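Local coordinates for periplasmic aliphatic sulphonates-binding protein (Escherichia coli, PDB 2X26), which probably binds aliphatic sulfonates in the periplasm and delivers them to an ABC-type transporter for uptake into the cell, at residues A[5-16]-A[52-60]. Sequence-based numbering, arbitrary orientation.
Sequences LRIGYQKGSIGM and GSIDLGSTG
Strands 5-9 and 56-59 run parallel, with Ile7 beside Leu56 and Gly8 beside Gly57; Gly8 N gives a 2.8 Å bond to Leu56 O, while Ser58 N reaches Gly8 O only weakly. At the start of the pairing, Arg6 O takes Asp55 N, and Asp55 turns its carboxylate back on Arg6. Two nitrogens grip it side-on in a salt bridge: Arg6 NE, its N-H straight (179°), reaches Asp55 OD2 at 3.1 Å from above the carboxylate plane, and Arg6 NH2 meets Asp55 OD1 at 2.9 Å on its syn side, tilted from that plane. The bend at chi3 (-68°) brings the guanidinium round to this grip, its plane 44° from that of the carboxylate and one face under Ser53 O. Asp55 OD2 also accepts Arg6 N, so one oxygen holds both backbone and side chain. A leucine in place of Arg6 would probably leave the Asp55 charge without its mate and the carboxylate freer to turn. Ile54 CD1 lies against Gly8 CA (3.8 Å). At the far end Gln10 NE2 bonds Ser58 O (3.0 Å), and Ser13 OG donates to Ser58 OG (2.9 Å) while accepting Gln10 N; Met16 SD lies 3.5 Å from Ser58 CB. Helix 42-51 covers Ile54. These are neighbouring interior strands of one mixed five-stranded sheet in the two-lobed periplasmic-binding-protein fold; a glycerol, probably from the crystallisation liquor, near Ser58 is consistent with a pocket there, as in relatives' inter-lobe cleft.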
loop_
_atom_site.group_PDB
_atom_site.type_symbol
_atom_site.label_atom_id
_atom_site.label_comp_id
_atom_site.label_asym_id
_atom_site.label_seq_id
_atom_site.Cartn_x
_atom_site.Cartn_y
_atom_site.Cartn_z
ATOM N N LEU A 5 6.496 19.142 2.952
ATOM C CA LEU A 5 5.918 17.835 2.970
ATOM C C LEU A 5 6.589 17.101 1.820
ATOM O O LEU A 5 6.323 17.380 0.639
ATOM C CB LEU A 5 4.406 17.900 2.785
ATOM C CG LEU A 5 3.825 16.512 2.501
ATOM C CD1 LEU A 5 4.089 15.483 3.615
ATOM C CD2 LEU A 5 2.313 16.628 2.215
ATOM N N ARG A 6 7.402 16.123 2.194
ATOM C CA ARG A 6 8.124 15.247 1.226
ATOM C C ARG A 6 7.444 13.892 1.201
ATOM O O ARG A 6 7.382 13.195 2.211
ATOM C CB ARG A 6 9.614 15.087 1.614
ATOM C CG ARG A 6 10.277 16.462 1.729
ATOM C CD ARG A 6 11.570 16.372 2.502
ATOM N NE ARG A 6 11.328 16.045 3.902
ATOM C CZ ARG A 6 12.335 15.783 4.744
ATOM N NH1 ARG A 6 13.595 15.766 4.294
ATOM N NH2 ARG A 6 12.070 15.449 5.999
ATOM N N ILE A 7 6.918 13.551 0.032
ATOM C CA ILE A 7 6.006 12.403 -0.079
ATOM C C ILE A 7 6.660 11.249 -0.803
ATOM O O ILE A 7 7.133 11.398 -1.946
ATOM C CB ILE A 7 4.704 12.790 -0.831
ATOM C CG1 ILE A 7 4.055 14.011 -0.143
ATOM C CG2 ILE A 7 3.810 11.565 -0.942
ATOM C CD1 ILE A 7 2.963 14.703 -0.941
ATOM N N GLY A 8 6.698 10.095 -0.159
ATOM C CA GLY A 8 7.133 8.855 -0.847
ATOM C C GLY A 8 5.951 8.152 -1.462
ATOM O O GLY A 8 4.977 7.852 -0.766
ATOM N N TYR A 9 6.030 7.865 -2.749
ATOM C CA TYR A 9 4.874 7.186 -3.424
ATOM C C TYR A 9 5.407 6.072 -4.335
ATOM O O TYR A 9 6.596 6.056 -4.653
ATOM C CB TYR A 9 4.048 8.195 -4.228
ATOM C CG TYR A 9 4.708 8.730 -5.517
ATOM C CD1 TYR A 9 4.333 8.209 -6.780
ATOM C CD2 TYR A 9 5.670 9.727 -5.474
ATOM C CE1 TYR A 9 4.926 8.671 -7.924
ATOM C CE2 TYR A 9 6.281 10.215 -6.647
ATOM C CZ TYR A 9 5.858 9.694 -7.864
ATOM O OH TYR A 9 6.430 10.135 -9.028
ATOM N N GLN A 10 4.511 5.168 -4.757
ATOM C CA GLN A 10 4.854 4.122 -5.717
ATOM C C GLN A 10 3.931 4.307 -6.913
ATOM O O GLN A 10 2.921 5.021 -6.836
ATOM C CB GLN A 10 4.653 2.759 -5.094
ATOM C CG GLN A 10 5.538 2.550 -3.801
ATOM C CD GLN A 10 5.270 1.195 -3.168
ATOM O OE1 GLN A 10 5.479 0.140 -3.814
ATOM N NE2 GLN A 10 4.814 1.199 -1.908
ATOM N N LYS A 11 4.303 3.725 -8.024
ATOM C CA LYS A 11 3.439 3.832 -9.224
ATOM C C LYS A 11 1.988 3.472 -8.982
ATOM O O LYS A 11 1.085 4.069 -9.602
ATOM C CB LYS A 11 4.025 2.988 -10.346
ATOM C CG LYS A 11 5.221 3.567 -10.971
ATOM C CD LYS A 11 5.674 2.592 -12.051
ATOM C CE LYS A 11 6.996 3.012 -12.659
ATOM N NZ LYS A 11 6.888 4.346 -13.294
ATOM N N GLY A 12 1.749 2.500 -8.106
ATOM C CA GLY A 12 0.398 2.033 -7.763
ATOM C C GLY A 12 -0.252 2.710 -6.584
ATOM O O GLY A 12 -1.361 2.290 -6.166
ATOM N N SER A 13 0.366 3.792 -6.070
ATOM C CA SER A 13 -0.223 4.576 -4.977
ATOM C C SER A 13 -1.209 5.542 -5.664
ATOM O O SER A 13 -0.878 6.698 -5.897
ATOM C CB SER A 13 0.830 5.404 -4.229
ATOM O OG SER A 13 1.843 4.548 -3.689
ATOM N N ILE A 14 -2.401 5.035 -6.022
ATOM C CA ILE A 14 -3.295 5.780 -6.946
ATOM C C ILE A 14 -3.696 7.132 -6.458
ATOM O O ILE A 14 -3.621 8.084 -7.224
ATOM C CB ILE A 14 -4.528 4.932 -7.266
ATOM C CG1 ILE A 14 -4.086 3.617 -7.926
ATOM C CG2 ILE A 14 -5.525 5.746 -8.137
ATOM C CD1 ILE A 14 -3.040 3.756 -9.155
ATOM N N GLY A 15 -4.078 7.222 -5.179
ATOM C CA GLY A 15 -4.481 8.526 -4.585
ATOM C C GLY A 15 -3.320 9.534 -4.726
ATOM O O GLY A 15 -3.514 10.695 -5.181
ATOM N N MET A 16 -2.112 9.092 -4.341
ATOM C CA MET A 16 -0.946 9.946 -4.446
ATOM C C MET A 16 -0.656 10.357 -5.890
ATOM O O MET A 16 -0.441 11.550 -6.155
ATOM C CB MET A 16 0.275 9.287 -3.817
ATOM C CG MET A 16 0.189 9.319 -2.303
ATOM S SD MET A 16 1.736 8.629 -1.667
ATOM C CE MET A 16 1.567 9.046 0.028
ATOM N N GLY A 52 14.476 9.791 7.744
ATOM C CA GLY A 52 13.876 11.126 7.822
ATOM C C GLY A 52 13.989 11.915 6.526
ATOM O O GLY A 52 13.842 13.145 6.566
ATOM N N SER A 53 14.229 11.251 5.391
ATOM C CA SER A 53 14.382 12.027 4.153
ATOM C C SER A 53 13.035 12.233 3.436
ATOM O O SER A 53 12.988 12.954 2.446
ATOM C CB SER A 53 15.386 11.398 3.220
ATOM O OG SER A 53 14.955 10.131 2.797
ATOM N N ILE A 54 11.998 11.554 3.905
ATOM C CA ILE A 54 10.615 11.868 3.461
ATOM C C ILE A 54 9.726 11.896 4.726
ATOM O O ILE A 54 10.137 11.428 5.814
ATOM C CB ILE A 54 10.041 10.846 2.466
ATOM C CG1 ILE A 54 10.162 9.457 3.068
ATOM C CG2 ILE A 54 10.727 10.924 1.060
ATOM C CD1 ILE A 54 9.300 8.455 2.270
ATOM N N ASP A 55 8.538 12.471 4.618
ATOM C CA ASP A 55 7.692 12.648 5.780
ATOM C C ASP A 55 6.435 11.782 5.779
ATOM O O ASP A 55 5.902 11.528 6.837
ATOM C CB ASP A 55 7.236 14.113 5.856
ATOM C CG ASP A 55 8.383 15.048 5.843
ATOM O OD1 ASP A 55 9.261 14.901 6.714
ATOM O OD2 ASP A 55 8.457 15.933 4.969
ATOM N N LEU A 56 5.997 11.319 4.611
ATOM C CA LEU A 56 4.733 10.594 4.513
ATOM C C LEU A 56 4.910 9.610 3.391
ATOM O O LEU A 56 5.459 9.984 2.332
ATOM C CB LEU A 56 3.592 11.581 4.169
ATOM C CG LEU A 56 2.192 11.005 3.963
ATOM C CD1 LEU A 56 1.692 10.441 5.297
ATOM C CD2 LEU A 56 1.254 12.121 3.477
ATOM N N GLY A 57 4.413 8.379 3.577
ATOM C CA GLY A 57 4.553 7.367 2.534
ATOM C C GLY A 57 3.370 6.420 2.433
ATOM O O GLY A 57 2.606 6.275 3.386
ATOM N N SER A 58 3.196 5.850 1.234
ATOM C CA SER A 58 2.148 4.884 0.959
ATOM C C SER A 58 2.783 3.495 0.714
ATOM O O SER A 58 3.728 3.361 -0.080
ATOM C CB SER A 58 1.479 5.355 -0.332
ATOM O OG SER A 58 0.911 4.258 -1.008
ATOM N N THR A 59 2.285 2.465 1.382
ATOM C CA THR A 59 2.764 1.084 1.164
ATOM C C THR A 59 1.619 0.133 1.489
ATOM O O THR A 59 0.600 0.538 2.039
ATOM C CB THR A 59 4.025 0.603 2.013
ATOM O OG1 THR A 59 3.588 0.173 3.294
ATOM C CG2 THR A 59 5.148 1.643 2.179
ATOM N N GLY A 60 1.799 -1.124 1.117
ATOM C CA GLY A 60 0.854 -2.180 1.455
ATOM C C GLY A 60 0.960 -2.557 2.913
ATOM O O GLY A 60 1.693 -1.924 3.674
#